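PDB 6CXT: Alpha/beta hydrolase fold protein from Marinomonas mediterranea, which carries an acyl group on the phosphopantetheine arm of its carrier domain, probably prolyl oxidised to pyrrole-2-carbonyl by a flavin-dependent dehydrogenase, in thiotemplated pyrrole biosynthesis. Local coordinates for residues A[40-45]-A[61-66]. Residues are numbered along the deposited sequence; the frame is centred on the assembly and turned at random.
Sequences LLLAHI and EHFENV
Leu41, on helix 35-49, meets Phe63 of the loop that leads into helix 66-75. The leucine holds CG anti to its own backbone N (chi1 -180°), which sends the isobutyl group out from the helix until CD2 lies 4.1 Å from Phe63 CE2. That methyl comes to the edge of the ring, close to its plane. Leu42 brings CD2 obliquely to the same ring, 4.3 Å from Phe63 CZ, so both leucines meet the outer end of the phenyl group. Phe63 has CG anti to its carbonyl carbon (chi1 -72°), and it and Leu41 together bridge the 10.8 Å between their CA atoms, each from its own side. Helices 7-13, 35-49 and 66-75 belong to the helical bundle of a phosphopantetheine carrier domain, and this buried contact ties the last loop to its interior; Leu33 and Leu69 touch both Leu41 and Phe63. The bound pyrrole-2-carbonyl phosphopantetheine thioester lies about 10 Å from the side chain of Leu42. Farther along, Ile45 points toward the loop but packs on Ile53 and Ile73, and its N donates to Leu41 O at 2.9 Å. Two residues after Phe63, Asn65 N-caps helix 66-75, its OD1 accepting from Thr68 N.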
loop_
_atom_site.group_PDB
_atom_site.type_symbol
_atom_site.label_atom_id
_atom_site.label_comp_id
_atom_site.label_asym_id
_atom_site.label_seq_id
_atom_site.Cartn_x
_atom_site.Cartn_y
_atom_site.Cartn_z
ATOM N N LEU A 40 -25.350 9.008 -16.926
ATOM C CA LEU A 40 -25.846 10.018 -15.977
ATOM C C LEU A 40 -27.175 10.633 -16.554
ATOM O O LEU A 40 -28.160 10.868 -15.831
ATOM C CB LEU A 40 -24.784 11.116 -15.777
ATOM C CG LEU A 40 -23.446 10.609 -15.121
ATOM C CD1 LEU A 40 -22.507 11.768 -14.905
ATOM C CD2 LEU A 40 -23.735 9.887 -13.825
ATOM N N LEU A 41 -27.157 10.899 -17.860
ATOM C CA LEU A 41 -28.351 11.468 -18.521
ATOM C C LEU A 41 -29.526 10.481 -18.382
ATOM O O LEU A 41 -30.612 10.865 -17.944
ATOM C CB LEU A 41 -28.035 11.743 -19.995
ATOM C CG LEU A 41 -29.205 12.362 -20.832
ATOM C CD1 LEU A 41 -29.602 13.749 -20.321
ATOM C CD2 LEU A 41 -28.769 12.447 -22.289
ATOM N N LEU A 42 -29.309 9.207 -18.718
ATOM C CA LEU A 42 -30.379 8.241 -18.605
ATOM C C LEU A 42 -30.908 8.136 -17.195
ATOM O O LEU A 42 -32.104 7.906 -17.026
ATOM C CB LEU A 42 -30.024 6.841 -19.139
ATOM C CG LEU A 42 -29.679 6.725 -20.625
ATOM C CD1 LEU A 42 -29.394 5.281 -21.009
ATOM C CD2 LEU A 42 -30.800 7.307 -21.497
ATOM N N ALA A 43 -30.044 8.293 -16.183
ATOM C CA ALA A 43 -30.511 8.197 -14.775
ATOM C C ALA A 43 -31.363 9.418 -14.439
ATOM O O ALA A 43 -32.432 9.288 -13.839
ATOM C CB ALA A 43 -29.319 8.070 -13.792
ATOM N N HIS A 44 -30.890 10.595 -14.854
ATOM C CA HIS A 44 -31.629 11.851 -14.674
ATOM C C HIS A 44 -33.022 11.750 -15.301
ATOM O O HIS A 44 -34.011 12.088 -14.660
ATOM C CB HIS A 44 -30.860 12.998 -15.298
ATOM C CG HIS A 44 -31.660 14.258 -15.436
ATOM N ND1 HIS A 44 -32.461 14.517 -16.532
ATOM C CD2 HIS A 44 -31.792 15.325 -14.613
ATOM C CE1 HIS A 44 -33.040 15.697 -16.383
ATOM N NE2 HIS A 44 -32.644 16.211 -15.232
ATOM N N ILE A 45 -33.076 11.247 -16.532
ATOM C CA ILE A 45 -34.348 11.107 -17.283
ATOM C C ILE A 45 -35.291 10.196 -16.533
ATOM O O ILE A 45 -36.477 10.519 -16.370
ATOM C CB ILE A 45 -34.106 10.656 -18.745
ATOM C CG1 ILE A 45 -33.441 11.807 -19.504
ATOM C CG2 ILE A 45 -35.385 10.139 -19.432
ATOM C CD1 ILE A 45 -32.789 11.439 -20.830
ATOM N N GLU A 61 -30.862 9.755 -34.045
ATOM C CA GLU A 61 -32.054 10.573 -34.377
ATOM C C GLU A 61 -32.531 11.225 -33.076
ATOM O O GLU A 61 -32.599 12.460 -32.984
ATOM C CB GLU A 61 -33.173 9.766 -35.075
ATOM C CG GLU A 61 -32.761 9.112 -36.408
ATOM C CD GLU A 61 -32.318 7.626 -36.291
ATOM O OE1 GLU A 61 -33.219 6.745 -36.256
ATOM O OE2 GLU A 61 -31.084 7.320 -36.259
ATOM N N HIS A 62 -32.800 10.403 -32.060
ATOM C CA HIS A 62 -33.240 10.937 -30.767
ATOM C C HIS A 62 -32.220 11.774 -29.974
ATOM O O HIS A 62 -32.625 12.705 -29.268
ATOM C CB HIS A 62 -33.818 9.828 -29.904
ATOM C CG HIS A 62 -34.897 9.057 -30.591
ATOM N ND1 HIS A 62 -34.886 7.682 -30.693
ATOM C CD2 HIS A 62 -36.009 9.475 -31.246
ATOM C CE1 HIS A 62 -35.957 7.284 -31.359
ATOM N NE2 HIS A 62 -36.654 8.351 -31.707
ATOM N N PHE A 63 -30.924 11.492 -30.110
ATOM C CA PHE A 63 -29.919 12.111 -29.222
ATOM C C PHE A 63 -29.143 13.162 -29.933
ATOM O O PHE A 63 -28.125 13.690 -29.440
ATOM C CB PHE A 63 -29.036 11.059 -28.543
ATOM C CG PHE A 63 -29.770 10.283 -27.492
ATOM C CD1 PHE A 63 -30.637 9.224 -27.834
ATOM C CD2 PHE A 63 -29.654 10.653 -26.137
ATOM C CE1 PHE A 63 -31.355 8.524 -26.840
ATOM C CE2 PHE A 63 -30.371 9.970 -25.161
ATOM C CZ PHE A 63 -31.200 8.894 -25.497
ATOM N N GLU A 64 -29.692 13.575 -31.068
ATOM C CA GLU A 64 -29.030 14.615 -31.808
ATOM C C GLU A 64 -28.841 15.877 -30.982
ATOM O O GLU A 64 -27.748 16.491 -30.976
ATOM C CB GLU A 64 -29.826 14.912 -33.107
ATOM C CG GLU A 64 -29.112 15.932 -33.951
ATOM C CD GLU A 64 -29.848 16.312 -35.218
ATOM O OE1 GLU A 64 -31.005 15.863 -35.459
ATOM O OE2 GLU A 64 -29.220 17.083 -35.954
ATOM N N ASN A 65 -29.884 16.291 -30.281
ATOM C CA ASN A 65 -29.815 17.530 -29.523
ATOM C C ASN A 65 -30.895 17.461 -28.469
ATOM O O ASN A 65 -31.634 16.452 -28.393
ATOM C CB ASN A 65 -29.984 18.774 -30.436
ATOM C CG ASN A 65 -31.272 18.708 -31.281
ATOM O OD1 ASN A 65 -32.354 18.393 -30.759
ATOM N ND2 ASN A 65 -31.139 18.962 -32.604
ATOM N N VAL A 66 -30.969 18.519 -27.646
ATOM C CA VAL A 66 -31.949 18.574 -26.545
ATOM C C VAL A 66 -33.419 18.512 -27.069
ATOM O O VAL A 66 -34.290 17.821 -26.500
ATOM C CB VAL A 66 -31.666 19.788 -25.613
ATOM C CG1 VAL A 66 -32.790 20.021 -24.614
ATOM C CG2 VAL A 66 -30.350 19.569 -24.827
#